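Local atomic coordinates of single-stranded DNA-binding protein (Thermus thermophilus, PDB entry 2CWA), a protein that binds single-stranded DNA and probably recruits partner proteins to their sites of action in DNA replication, recombination and repair. Residues 9-14 against 75-80; 33-38 against 51-56; 129-134 against 198-203; 148-153 against 177-182; 155-160 against 173-178. All blocks are in the same frame, centred on the assembly; numbering follows the deposited sequence.

How the contacts relate
Two SSB repeats, each with the OB-type barrel of the family, supply all five contacts: contacts 1 and 2 lie in the first, contacts 3, 4 and 5 in the second. Contact 2 is partly buried; the others are buried. Contact 3 lies nearest the chain's centre and contact 4 farthest from it. Contacts 4 and 5 hold the same hairpin, strands 151-161 and 169-178. Contacts 1 and 3 are antiparallel pairings in different repeats, joined by Phe9 N to Gln130 O. Their chemistry differs with place: apolar packing in contact 1, an aromatic face over glycine in 2, a side-chain amide on backbone in 3, indole packing in 4, a water bridge in 5.

Contact 1. Residues 9-14 against 75-80; sequences FLIGAL and LVFVEG
Phe9 and Phe77 lie side by side, pointing the same way from one face of the antiparallel pair, and meet edge to edge. Phe9 CD1 is 4.0 Å from Phe77 CE1, each atom close to the plane of the other ring, so the rings are neighbours along their rims and not stacked. The extended chain of Glu79 runs alongside Phe9 too, bringing OE2 to 4.0 Å from Phe9 CE1. In Phe77, CG is turned away from its own backbone N (chi1 161°), which brings CD1 to 3.7 Å from Ile11 CG1. Farther along this face the packing is tight, with Ala13 CB only 3.5 Å from Leu75 CD2. With an alanine here in place of Phe9, the rim of Phe77 and the chain of Glu79 would probably lose their neighbour and a gap would open beside them. Beyond the last pair the end of the Leu14 side chain comes back to Val76, the two side chains crossing at about a right angle with Leu14 CD2 4.0 Å from Val76 CG2. These side chains are set in step by paired backbone bonds between Leu10 and Val78 and between Gly12 and Val76, the shortest being Val78 N to Leu10 O at 2.7 Å. The pairing of strands 5-22 and 75-85 is the β1-β4 closure of an OB barrel. Val76 and Val78 touch Leu34 of strand 28-39 and face strand 96-107 through Leu104 and Ala101, while Phe9 and Ile11 bond by backbone to strand 128-145 of the second repeat.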
# COMPACT_ATOMS: atom_id res chain seq x y z
N PHE A 9 -4.55 2.67 -5.76
CA PHE A 9 -5.98 2.45 -5.93
C PHE A 9 -6.42 1.36 -4.96
O PHE A 9 -5.99 0.21 -5.06
CB PHE A 9 -6.29 2.01 -7.36
CG PHE A 9 -5.93 3.03 -8.40
CD1 PHE A 9 -6.73 4.15 -8.62
CD2 PHE A 9 -4.78 2.88 -9.16
CE1 PHE A 9 -6.38 5.11 -9.59
CE2 PHE A 9 -4.42 3.83 -10.13
CZ PHE A 9 -5.22 4.94 -10.34
N LEU A 10 -7.29 1.73 -4.03
CA LEU A 10 -7.77 0.79 -3.03
C LEU A 10 -9.28 0.83 -2.87
O LEU A 10 -9.91 1.89 -2.91
CB LEU A 10 -7.15 1.10 -1.66
CG LEU A 10 -5.64 0.92 -1.49
CD1 LEU A 10 -5.18 1.68 -0.23
CD2 LEU A 10 -5.32 -0.57 -1.38
N ILE A 11 -9.85 -0.36 -2.70
CA ILE A 11 -11.26 -0.51 -2.44
C ILE A 11 -11.35 -1.56 -1.34
O ILE A 11 -10.87 -2.69 -1.49
CB ILE A 11 -12.07 -1.02 -3.66
CG1 ILE A 11 -12.06 0.02 -4.79
CG2 ILE A 11 -13.51 -1.26 -3.22
CD1 ILE A 11 -12.89 -0.40 -6.01
N GLY A 12 -11.95 -1.17 -0.22
CA GLY A 12 -12.09 -2.07 0.91
C GLY A 12 -13.14 -1.55 1.87
O GLY A 12 -13.79 -0.54 1.60
N ALA A 13 -13.31 -2.25 2.98
CA ALA A 13 -14.29 -1.84 3.99
C ALA A 13 -13.56 -1.14 5.12
O ALA A 13 -12.41 -1.45 5.40
CB ALA A 13 -15.03 -3.08 4.52
N LEU A 14 -14.21 -0.18 5.77
CA LEU A 14 -13.58 0.50 6.88
C LEU A 14 -13.58 -0.47 8.05
O LEU A 14 -14.64 -0.87 8.53
CB LEU A 14 -14.35 1.76 7.26
CG LEU A 14 -14.37 2.84 6.17
CD1 LEU A 14 -15.07 4.07 6.71
CD2 LEU A 14 -12.94 3.17 5.76
N LEU A 75 -17.98 0.52 2.53
CA LEU A 75 -17.03 0.20 1.47
C LEU A 75 -16.63 1.54 0.86
O LEU A 75 -17.48 2.39 0.62
CB LEU A 75 -17.68 -0.69 0.41
CG LEU A 75 -18.22 -2.03 0.91
CD1 LEU A 75 -18.55 -2.91 -0.29
CD2 LEU A 75 -17.19 -2.70 1.80
N VAL A 76 -15.34 1.72 0.61
CA VAL A 76 -14.86 2.97 0.03
C VAL A 76 -13.80 2.73 -1.03
O VAL A 76 -13.11 1.71 -1.03
CB VAL A 76 -14.23 3.90 1.09
CG1 VAL A 76 -15.25 4.25 2.16
CG2 VAL A 76 -13.02 3.24 1.72
N PHE A 77 -13.69 3.69 -1.95
CA PHE A 77 -12.68 3.66 -3.00
C PHE A 77 -11.75 4.82 -2.72
O PHE A 77 -12.18 5.97 -2.63
CB PHE A 77 -13.32 3.85 -4.38
CG PHE A 77 -12.33 4.27 -5.44
CD1 PHE A 77 -11.18 3.53 -5.68
CD2 PHE A 77 -12.55 5.44 -6.19
CE1 PHE A 77 -10.25 3.93 -6.65
CE2 PHE A 77 -11.63 5.85 -7.16
CZ PHE A 77 -10.48 5.10 -7.39
N VAL A 78 -10.46 4.52 -2.58
CA VAL A 78 -9.47 5.55 -2.31
C VAL A 78 -8.46 5.64 -3.44
O VAL A 78 -7.96 4.63 -3.93
CB VAL A 78 -8.72 5.26 -0.99
CG1 VAL A 78 -7.43 6.05 -0.94
CG2 VAL A 78 -9.60 5.63 0.19
N GLU A 79 -8.19 6.88 -3.86
CA GLU A 79 -7.20 7.14 -4.89
C GLU A 79 -6.13 7.96 -4.18
O GLU A 79 -6.42 9.04 -3.64
CB GLU A 79 -7.78 7.94 -6.06
CG GLU A 79 -6.68 8.30 -7.08
CD GLU A 79 -7.20 9.00 -8.33
OE1 GLU A 79 -8.36 9.43 -8.35
OE2 GLU A 79 -6.42 9.12 -9.30
N GLY A 80 -4.90 7.47 -4.18
CA GLY A 80 -3.86 8.20 -3.49
C GLY A 80 -2.47 7.94 -4.01
O GLY A 80 -2.25 7.67 -5.20

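Contact 2. Residues 33-38 against 51-56; sequences TLAGQD and SWYHRV
Gly36 and Trp52, like Leu34 and His54, form antiparallel hydrogen-bonded pairs, and the two strands run at 159° to each other. The indole of Trp52 does most of the side-chain work. Its CG sits between the backbone N and the carbonyl carbon (chi1 48°), a setting that folds the ring back over the opposite strand. Gly36 CA then lies over the six-membered ring, 3.8 Å from its centroid, in a CH-pi contact, and a side chain on Gly36 would run into the ring. The rim of the same ring meets Leu34: CZ3 is 3.3 Å from Leu34 O and 3.9 Å from Leu34 CB, which lies in the ring plane. Leu34 CD1 goes on to touch Val56 CG2 at 4.1 Å. On the other face, Ala35 CB packs against Tyr53 CD1 at 3.6 Å, while the phenol oxygen of Tyr53 hydrogen-bonds Asp117. The contact is the β2-β3 hairpin of the first OB barrel. Leu34 and Val56 point into its core against Leu10, Val78 and Ala101; strand 28-39 also bonds to strand 5-22 and, through Ala35 and Gln37, to Leu124 of strand 122-125.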
# COMPACT_ATOMS: atom_id res chain seq x y z
N THR A 33 -8.79 3.07 8.20
CA THR A 33 -8.16 1.77 8.05
C THR A 33 -9.03 1.00 7.08
O THR A 33 -10.20 0.74 7.37
CB THR A 33 -8.09 1.01 9.40
OG1 THR A 33 -7.33 1.77 10.35
CG2 THR A 33 -7.42 -0.34 9.21
N LEU A 34 -8.48 0.69 5.91
CA LEU A 34 -9.21 -0.06 4.90
C LEU A 34 -8.79 -1.50 4.99
O LEU A 34 -7.60 -1.80 5.12
CB LEU A 34 -8.92 0.47 3.49
CG LEU A 34 -9.76 1.66 3.02
CD1 LEU A 34 -9.48 2.87 3.91
CD2 LEU A 34 -9.44 1.98 1.56
N ALA A 35 -9.76 -2.40 4.91
CA ALA A 35 -9.48 -3.82 5.00
C ALA A 35 -10.11 -4.56 3.83
O ALA A 35 -11.26 -4.29 3.46
CB ALA A 35 -10.02 -4.37 6.32
N GLY A 36 -9.35 -5.49 3.27
CA GLY A 36 -9.85 -6.27 2.16
C GLY A 36 -9.09 -7.57 2.04
O GLY A 36 -8.08 -7.80 2.71
N GLN A 37 -9.59 -8.46 1.19
CA GLN A 37 -8.93 -9.73 0.99
C GLN A 37 -9.23 -10.20 -0.42
O GLN A 37 -10.16 -9.71 -1.06
CB GLN A 37 -9.43 -10.77 2.00
CG GLN A 37 -10.89 -11.12 1.87
CD GLN A 37 -11.31 -12.21 2.85
OE1 GLN A 37 -11.16 -12.05 4.06
NE2 GLN A 37 -11.83 -13.31 2.32
N ASP A 38 -8.43 -11.14 -0.90
CA ASP A 38 -8.63 -11.66 -2.24
C ASP A 38 -7.97 -13.02 -2.33
O ASP A 38 -7.24 -13.44 -1.43
CB ASP A 38 -8.01 -10.71 -3.27
CG ASP A 38 -8.66 -10.83 -4.64
OD1 ASP A 38 -9.60 -11.64 -4.79
OD2 ASP A 38 -8.24 -10.10 -5.56
N SER A 51 -4.86 -11.10 2.61
CA SER A 51 -5.72 -10.15 3.31
C SER A 51 -4.85 -8.97 3.71
O SER A 51 -3.63 -9.10 3.82
CB SER A 51 -6.32 -10.81 4.56
OG SER A 51 -5.31 -11.21 5.46
N TRP A 52 -5.48 -7.82 3.92
CA TRP A 52 -4.73 -6.63 4.30
C TRP A 52 -5.55 -5.59 5.05
O TRP A 52 -6.77 -5.51 4.91
CB TRP A 52 -4.11 -5.98 3.06
CG TRP A 52 -5.07 -5.80 1.91
CD1 TRP A 52 -5.21 -6.62 0.82
CD2 TRP A 52 -6.01 -4.73 1.73
NE1 TRP A 52 -6.17 -6.13 -0.02
CE2 TRP A 52 -6.68 -4.97 0.51
CE3 TRP A 52 -6.35 -3.59 2.48
CZ2 TRP A 52 -7.68 -4.11 0.02
CZ3 TRP A 52 -7.34 -2.75 2.00
CH2 TRP A 52 -7.99 -3.01 0.77
N TYR A 53 -4.85 -4.81 5.86
CA TYR A 53 -5.41 -3.72 6.65
C TYR A 53 -4.46 -2.58 6.35
O TYR A 53 -3.30 -2.62 6.74
CB TYR A 53 -5.35 -4.05 8.14
CG TYR A 53 -6.30 -5.15 8.55
CD1 TYR A 53 -7.60 -4.86 8.95
CD2 TYR A 53 -5.90 -6.49 8.51
CE1 TYR A 53 -8.49 -5.88 9.31
CE2 TYR A 53 -6.78 -7.51 8.86
CZ TYR A 53 -8.07 -7.20 9.26
OH TYR A 53 -8.94 -8.20 9.60
N HIS A 54 -4.94 -1.57 5.64
CA HIS A 54 -4.08 -0.45 5.30
C HIS A 54 -4.57 0.86 5.89
O HIS A 54 -5.74 1.22 5.75
CB HIS A 54 -3.97 -0.31 3.77
CG HIS A 54 -3.06 -1.33 3.15
ND1 HIS A 54 -1.74 -1.46 3.50
CD2 HIS A 54 -3.29 -2.25 2.18
CE1 HIS A 54 -1.18 -2.42 2.78
NE2 HIS A 54 -2.10 -2.91 1.97
N ARG A 55 -3.67 1.56 6.57
CA ARG A 55 -4.02 2.85 7.15
C ARG A 55 -3.84 3.90 6.06
O ARG A 55 -2.80 3.96 5.42
CB ARG A 55 -3.12 3.16 8.34
CG ARG A 55 -3.34 2.24 9.54
CD ARG A 55 -2.66 2.76 10.80
NE ARG A 55 -1.20 2.61 10.77
CZ ARG A 55 -0.57 1.44 10.88
NH1 ARG A 55 -1.26 0.32 11.03
NH2 ARG A 55 0.76 1.40 10.85
N VAL A 56 -4.87 4.70 5.85
CA VAL A 56 -4.82 5.74 4.84
C VAL A 56 -5.12 7.08 5.49
O VAL A 56 -5.94 7.16 6.39
CB VAL A 56 -5.85 5.48 3.73
CG1 VAL A 56 -5.76 6.56 2.68
CG2 VAL A 56 -5.61 4.12 3.09

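Contact 3. Residues 129-134 against 198-203; sequences NQVFLM and GRLVND
The flat amide of Asn129 reaches across to the backbone of Leu200 and makes two hydrogen bonds with it. ND2 gives a hydrogen bond to Leu200 O at 2.9 Å, with the acceptor nearly in the amide plane and the N-H on an oxygen lone pair. OD1 accepts from Leu200 N at 2.8 Å, though this donor is tilted 32° from the carbonyl plane. CG is anti to the backbone N (chi1 -179°), which sends the amide out toward the partner strand, and OD1 also lies 3.5 Å from Leu200 CB. Two residues along each strand, ordinary pairing takes over: Val131 N bonds to Gly198 O at 2.8 Å, and Gly198 N returns a bond to Val131 O at 2.9 Å. Val131 CG1 bends over the same glycine, 3.4 Å from Gly198 O. The segments diverge at 111°, so the asparagine side chain stands in for backbone pairing as strands 128-145 and 193-206 part. Trp52 and His54 of the first repeat lie against Asn129, and His54 adds a weak hydrogen bond to Leu200 O. The amide is thus held by both ends: its rotation is probably fixed with oxygen and nitrogen in this order, and the backbone N and O of buried Leu200 are met by a side chain in place of the backbone of the paired segment, with His54 adding weakly at the oxygen.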
# COMPACT_ATOMS: atom_id res chain seq x y z
N ASN A 129 -6.58 -3.66 -4.55
CA ASN A 129 -5.32 -3.26 -3.94
C ASN A 129 -4.32 -3.22 -5.08
O ASN A 129 -3.67 -4.22 -5.38
CB ASN A 129 -4.89 -4.27 -2.87
CG ASN A 129 -3.59 -3.89 -2.18
OD1 ASN A 129 -2.90 -2.95 -2.59
ND2 ASN A 129 -3.24 -4.63 -1.14
N GLN A 130 -4.21 -2.07 -5.72
CA GLN A 130 -3.31 -1.94 -6.86
C GLN A 130 -2.50 -0.65 -6.81
O GLN A 130 -3.06 0.42 -6.57
CB GLN A 130 -4.13 -1.98 -8.15
CG GLN A 130 -3.31 -2.03 -9.42
CD GLN A 130 -4.17 -2.20 -10.66
OE1 GLN A 130 -3.67 -2.48 -11.75
NE2 GLN A 130 -5.48 -2.02 -10.51
N VAL A 131 -1.20 -0.75 -7.05
CA VAL A 131 -0.34 0.43 -7.05
C VAL A 131 0.54 0.44 -8.30
O VAL A 131 1.02 -0.60 -8.74
CB VAL A 131 0.58 0.47 -5.80
CG1 VAL A 131 1.50 -0.73 -5.78
CG2 VAL A 131 1.40 1.76 -5.79
N PHE A 132 0.73 1.63 -8.87
CA PHE A 132 1.57 1.82 -10.04
C PHE A 132 2.76 2.64 -9.59
O PHE A 132 2.59 3.74 -9.04
CB PHE A 132 0.82 2.61 -11.12
CG PHE A 132 -0.28 1.85 -11.78
CD1 PHE A 132 -0.06 1.20 -12.99
CD2 PHE A 132 -1.54 1.79 -11.21
CE1 PHE A 132 -1.10 0.50 -13.62
CE2 PHE A 132 -2.58 1.10 -11.83
CZ PHE A 132 -2.35 0.46 -13.04
N LEU A 133 3.97 2.15 -9.83
CA LEU A 133 5.17 2.87 -9.44
C LEU A 133 6.23 2.81 -10.52
O LEU A 133 6.32 1.84 -11.27
CB LEU A 133 5.78 2.27 -8.16
CG LEU A 133 5.01 2.33 -6.84
CD1 LEU A 133 5.74 1.48 -5.80
CD2 LEU A 133 4.91 3.78 -6.37
N MSE A 134 7.03 3.87 -10.60
CA MSE A 134 8.13 3.90 -11.55
C MSE A 134 9.22 4.79 -10.97
O MSE A 134 8.94 5.87 -10.45
CB MSE A 134 7.69 4.43 -12.92
CG MSE A 134 8.82 4.43 -13.95
SE MSE A 134 8.14 4.40 -15.82
CE MSE A 134 6.65 5.55 -15.56
N GLY A 198 1.73 -3.38 -8.56
CA GLY A 198 1.72 -4.33 -7.47
C GLY A 198 0.59 -4.15 -6.50
O GLY A 198 -0.38 -3.44 -6.77
N ARG A 199 0.72 -4.81 -5.35
CA ARG A 199 -0.28 -4.72 -4.31
C ARG A 199 0.45 -4.25 -3.06
O ARG A 199 1.60 -4.62 -2.83
CB ARG A 199 -0.93 -6.09 -4.08
CG ARG A 199 0.06 -7.25 -4.02
CD ARG A 199 -0.66 -8.59 -4.10
NE ARG A 199 -1.44 -8.85 -2.90
CZ ARG A 199 -0.93 -9.31 -1.76
NH1 ARG A 199 0.37 -9.58 -1.68
NH2 ARG A 199 -1.71 -9.49 -0.70
N LEU A 200 -0.20 -3.41 -2.27
CA LEU A 200 0.41 -2.91 -1.05
C LEU A 200 0.32 -3.98 0.03
O LEU A 200 -0.73 -4.58 0.23
CB LEU A 200 -0.30 -1.65 -0.57
CG LEU A 200 -0.16 -0.45 -1.50
CD1 LEU A 200 -1.04 0.70 -1.01
CD2 LEU A 200 1.30 -0.03 -1.55
N VAL A 201 1.43 -4.21 0.73
CA VAL A 201 1.45 -5.18 1.81
C VAL A 201 2.18 -4.55 2.99
O VAL A 201 2.87 -3.54 2.83
CB VAL A 201 2.20 -6.47 1.42
CG1 VAL A 201 1.58 -7.06 0.15
CG2 VAL A 201 3.67 -6.19 1.22
N ASN A 202 2.01 -5.13 4.17
CA ASN A 202 2.70 -4.59 5.33
C ASN A 202 3.15 -5.67 6.30
O ASN A 202 2.59 -6.77 6.34
CB ASN A 202 1.82 -3.56 6.05
CG ASN A 202 0.44 -4.09 6.36
OD1 ASN A 202 0.30 -5.18 6.93
ND2 ASN A 202 -0.58 -3.33 6.00
N ASP A 203 4.19 -5.36 7.06
CA ASP A 203 4.72 -6.29 8.05
C ASP A 203 4.47 -5.64 9.40
O ASP A 203 4.51 -4.41 9.52
CB ASP A 203 6.22 -6.51 7.85
CG ASP A 203 6.61 -6.72 6.40
OD1 ASP A 203 5.96 -7.54 5.72
OD2 ASP A 203 7.57 -6.06 5.94

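Contact 4. Residues 148-153 against 177-182; sequences QGTAVA and AWRDLA
Where the β2-β3 hairpin of the second OB barrel runs into helix 179-185, Val152 packs under the indole of Trp178 and Ala153 against Ala182 of the helix. Val152 and Trp178 form an antiparallel non-hydrogen-bonded pair, their side chains side by side. CG1 of Val152 sits over the centre of the six-membered ring, 4.0 Å from its centroid, in a CH-pi contact. Thr150 CG2 arrives at the ring edge instead, 3.8 Å from Trp178 CE3, and lies over one face of the Arg179 guanidinium as well. An alanine in place of Trp178 would strip away the ring, and Val152 and Thr150 would probably be left facing a gap while Arg48, its cation-pi partner from the first repeat, lost its aromatic mate. The backbone holds the join with Ala153 and Ala177 bonded both ways, at 2.8 Å for Ala177 N to Ala153 O. Past this pair the chain turns, yet Arg179 N still bonds to Ala151 O at 2.9 Å. There the Ala182 methyl drops onto the strand, with CB 3.4 Å from Ala153 N and 3.7 Å from Ala153 CB.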
# COMPACT_ATOMS: atom_id res chain seq x y z
N GLN A 148 11.60 -24.82 -0.58
CA GLN A 148 10.98 -25.49 -1.72
C GLN A 148 11.56 -25.06 -3.07
O GLN A 148 11.12 -25.52 -4.12
CB GLN A 148 9.47 -25.24 -1.71
CG GLN A 148 8.75 -25.92 -0.56
CD GLN A 148 7.26 -25.63 -0.55
OE1 GLN A 148 6.58 -25.83 -1.56
NE2 GLN A 148 6.75 -25.16 0.58
N GLY A 149 12.54 -24.16 -3.04
CA GLY A 149 13.17 -23.71 -4.27
C GLY A 149 12.52 -22.53 -4.98
O GLY A 149 12.87 -22.22 -6.12
N THR A 150 11.59 -21.86 -4.31
CA THR A 150 10.91 -20.71 -4.91
C THR A 150 11.80 -19.47 -4.85
O THR A 150 12.37 -19.14 -3.80
CB THR A 150 9.60 -20.39 -4.19
OG1 THR A 150 8.77 -21.56 -4.18
CG2 THR A 150 8.87 -19.26 -4.89
N ALA A 151 11.93 -18.77 -5.98
CA ALA A 151 12.74 -17.56 -6.03
C ALA A 151 11.99 -16.37 -5.43
O ALA A 151 10.78 -16.23 -5.58
CB ALA A 151 13.14 -17.25 -7.47
N VAL A 152 12.73 -15.51 -4.73
CA VAL A 152 12.13 -14.33 -4.12
C VAL A 152 13.14 -13.21 -4.26
O VAL A 152 14.27 -13.33 -3.81
CB VAL A 152 11.82 -14.52 -2.61
CG1 VAL A 152 10.91 -13.40 -2.13
CG2 VAL A 152 11.18 -15.87 -2.38
N ALA A 153 12.71 -12.12 -4.89
CA ALA A 153 13.58 -10.97 -5.11
C ALA A 153 13.13 -9.79 -4.29
O ALA A 153 11.93 -9.55 -4.12
CB ALA A 153 13.58 -10.60 -6.60
N ALA A 177 9.31 -9.47 -5.19
CA ALA A 177 8.76 -10.22 -6.31
C ALA A 177 8.97 -11.71 -6.10
O ALA A 177 9.94 -12.11 -5.45
CB ALA A 177 9.42 -9.78 -7.61
N TRP A 178 8.06 -12.51 -6.65
CA TRP A 178 8.13 -13.97 -6.51
C TRP A 178 8.28 -14.73 -7.83
O TRP A 178 7.93 -14.24 -8.90
CB TRP A 178 6.88 -14.49 -5.80
CG TRP A 178 6.77 -14.09 -4.36
CD1 TRP A 178 6.26 -12.92 -3.87
CD2 TRP A 178 7.17 -14.86 -3.23
NE1 TRP A 178 6.31 -12.92 -2.50
CE2 TRP A 178 6.87 -14.10 -2.08
CE3 TRP A 178 7.76 -16.12 -3.07
CZ2 TRP A 178 7.14 -14.56 -0.78
CZ3 TRP A 178 8.02 -16.58 -1.78
CH2 TRP A 178 7.71 -15.80 -0.65
N ARG A 179 8.80 -15.95 -7.72
CA ARG A 179 8.97 -16.86 -8.85
C ARG A 179 9.63 -16.30 -10.11
O ARG A 179 10.71 -15.73 -10.05
CB ARG A 179 7.62 -17.48 -9.19
CG ARG A 179 6.98 -18.16 -8.00
CD ARG A 179 5.59 -18.67 -8.28
NE ARG A 179 4.93 -19.05 -7.04
CZ ARG A 179 4.64 -18.20 -6.06
NH1 ARG A 179 4.94 -16.91 -6.19
NH2 ARG A 179 4.05 -18.63 -4.95
N ASP A 180 8.97 -16.48 -11.25
CA ASP A 180 9.53 -16.00 -12.52
C ASP A 180 9.82 -14.51 -12.48
O ASP A 180 10.86 -14.06 -12.97
CB ASP A 180 8.57 -16.30 -13.68
CG ASP A 180 8.32 -17.78 -13.87
OD1 ASP A 180 9.24 -18.58 -13.58
OD2 ASP A 180 7.22 -18.13 -14.32
N LEU A 181 8.91 -13.76 -11.88
CA LEU A 181 9.06 -12.31 -11.77
C LEU A 181 10.33 -12.00 -10.99
O LEU A 181 11.06 -11.06 -11.30
CB LEU A 181 7.83 -11.73 -11.06
CG LEU A 181 7.47 -10.26 -11.28
CD1 LEU A 181 7.44 -9.96 -12.77
CD2 LEU A 181 6.11 -9.98 -10.63
N ALA A 182 10.61 -12.82 -9.98
CA ALA A 182 11.81 -12.61 -9.17
C ALA A 182 13.05 -12.95 -9.99
O ALA A 182 14.05 -12.24 -9.92
CB ALA A 182 11.75 -13.48 -7.90

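Contact 5. Residues 155-160 against 173-178; sequences LGLAVN and VEVQAW
Glu174 and Leu155 are brought together by a bend in the glutamate: with CG beside the backbone N (chi1 -72°) and a second turn at chi2 (-64°), the carboxylate curls back over the opposite strand. Its OE1 ends 3.8 Å from Leu155 O, and a water spans the pair, 2.6 Å from Glu174 OE1 and 2.7 Å from Leu155 O. Leu155 O thus serves two partners, the water and Val175 N, the latter at 2.8 Å. The carboxylate is also salt-bridged to Arg139, which probably steadies its charge on this polar face. Gly156, without a side chain, lies under the bend, its CA 4.2 Å from Glu174 OE2. The other face of the pair is apolar. Leu157 CB touches Val175 CG2 at 4.2 Å, while Leu155 CB faces Val175 CB. Between the faces, Leu155 with Val175 and Leu157 with Val173 make hydrogen-bonded antiparallel pairs, four backbone bonds in all. The contact is the middle of the β2-β3 hairpin in the second OB barrel. Strand 151-161 is also bonded to strand 128-145, through Gly156 and Thr138, and strand 169-178 to strand 212-220 through Glu174 and Val218; Leu155 and Leu157 touch Leu194 of strand 193-206, and Val173 touches Leu133.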
# COMPACT_ATOMS: atom_id res chain seq x y z
N LEU A 155 13.83 -5.66 -4.00
CA LEU A 155 14.39 -4.49 -4.68
C LEU A 155 14.15 -3.21 -3.89
O LEU A 155 13.17 -3.10 -3.16
CB LEU A 155 13.73 -4.34 -6.05
CG LEU A 155 13.65 -5.56 -6.98
CD1 LEU A 155 12.54 -5.36 -8.01
CD2 LEU A 155 14.98 -5.77 -7.67
N GLY A 156 15.04 -2.24 -4.07
CA GLY A 156 14.90 -0.94 -3.41
C GLY A 156 14.62 0.06 -4.53
O GLY A 156 15.43 0.20 -5.44
N LEU A 157 13.48 0.74 -4.46
CA LEU A 157 13.08 1.69 -5.50
C LEU A 157 12.99 3.14 -5.04
O LEU A 157 12.42 3.44 -3.99
CB LEU A 157 11.72 1.29 -6.07
CG LEU A 157 11.21 2.11 -7.25
CD1 LEU A 157 12.03 1.78 -8.49
CD2 LEU A 157 9.73 1.82 -7.50
N ALA A 158 13.54 4.05 -5.85
CA ALA A 158 13.50 5.48 -5.55
C ALA A 158 12.58 6.13 -6.58
O ALA A 158 12.86 6.11 -7.78
CB ALA A 158 14.90 6.08 -5.63
N VAL A 159 11.48 6.71 -6.10
CA VAL A 159 10.52 7.37 -6.96
C VAL A 159 10.56 8.88 -6.76
O VAL A 159 10.31 9.36 -5.66
CB VAL A 159 9.08 6.91 -6.68
CG1 VAL A 159 8.10 7.69 -7.55
CG2 VAL A 159 8.94 5.41 -6.94
N ASN A 160 10.87 9.61 -7.83
CA ASN A 160 10.92 11.07 -7.74
C ASN A 160 9.57 11.68 -8.07
O ASN A 160 8.81 11.12 -8.86
CB ASN A 160 11.98 11.62 -8.69
CG ASN A 160 13.37 11.11 -8.38
OD1 ASN A 160 13.86 11.24 -7.25
ND2 ASN A 160 14.03 10.52 -9.38
N VAL A 173 10.81 3.00 -1.80
CA VAL A 173 9.87 1.90 -1.64
C VAL A 173 10.56 0.54 -1.78
O VAL A 173 11.38 0.34 -2.69
CB VAL A 173 8.74 1.98 -2.70
CG1 VAL A 173 7.67 0.93 -2.43
CG2 VAL A 173 8.13 3.36 -2.69
N GLU A 174 10.23 -0.38 -0.88
CA GLU A 174 10.77 -1.73 -0.92
C GLU A 174 9.83 -2.55 -1.80
O GLU A 174 8.62 -2.57 -1.57
CB GLU A 174 10.83 -2.34 0.49
CG GLU A 174 11.92 -1.73 1.38
CD GLU A 174 13.32 -1.99 0.87
OE1 GLU A 174 13.68 -3.17 0.64
OE2 GLU A 174 14.09 -1.03 0.69
N VAL A 175 10.37 -3.22 -2.81
CA VAL A 175 9.54 -4.01 -3.71
C VAL A 175 9.98 -5.47 -3.69
O VAL A 175 11.16 -5.77 -3.88
CB VAL A 175 9.62 -3.47 -5.15
CG1 VAL A 175 8.66 -4.23 -6.04
CG2 VAL A 175 9.30 -1.98 -5.16
N GLN A 176 9.02 -6.36 -3.48
CA GLN A 176 9.28 -7.80 -3.42
C GLN A 176 8.60 -8.51 -4.58
O GLN A 176 7.47 -8.21 -4.93
CB GLN A 176 8.77 -8.36 -2.09
CG GLN A 176 8.81 -9.88 -1.97
CD GLN A 176 8.25 -10.36 -0.63
OE1 GLN A 176 7.64 -9.60 0.11
NE2 GLN A 176 8.46 -11.64 -0.32
N ALA A 177 9.31 -9.47 -5.19
CA ALA A 177 8.76 -10.22 -6.31
C ALA A 177 8.97 -11.71 -6.10
O ALA A 177 9.94 -12.11 -5.45
CB ALA A 177 9.42 -9.78 -7.61
N TRP A 178 8.06 -12.51 -6.65
CA TRP A 178 8.13 -13.97 -6.51
C TRP A 178 8.28 -14.73 -7.83
O TRP A 178 7.93 -14.24 -8.90
CB TRP A 178 6.88 -14.49 -5.80
CG TRP A 178 6.77 -14.09 -4.36
CD1 TRP A 178 6.26 -12.92 -3.87
CD2 TRP A 178 7.17 -14.86 -3.23
NE1 TRP A 178 6.31 -12.92 -2.50
CE2 TRP A 178 6.87 -14.10 -2.08
CE3 TRP A 178 7.76 -16.12 -3.07
CZ2 TRP A 178 7.14 -14.56 -0.78
CZ3 TRP A 178 8.02 -16.58 -1.78
CH2 TRP A 178 7.71 -15.80 -0.65
O HOH W 1 12.77 -4.86 -1.09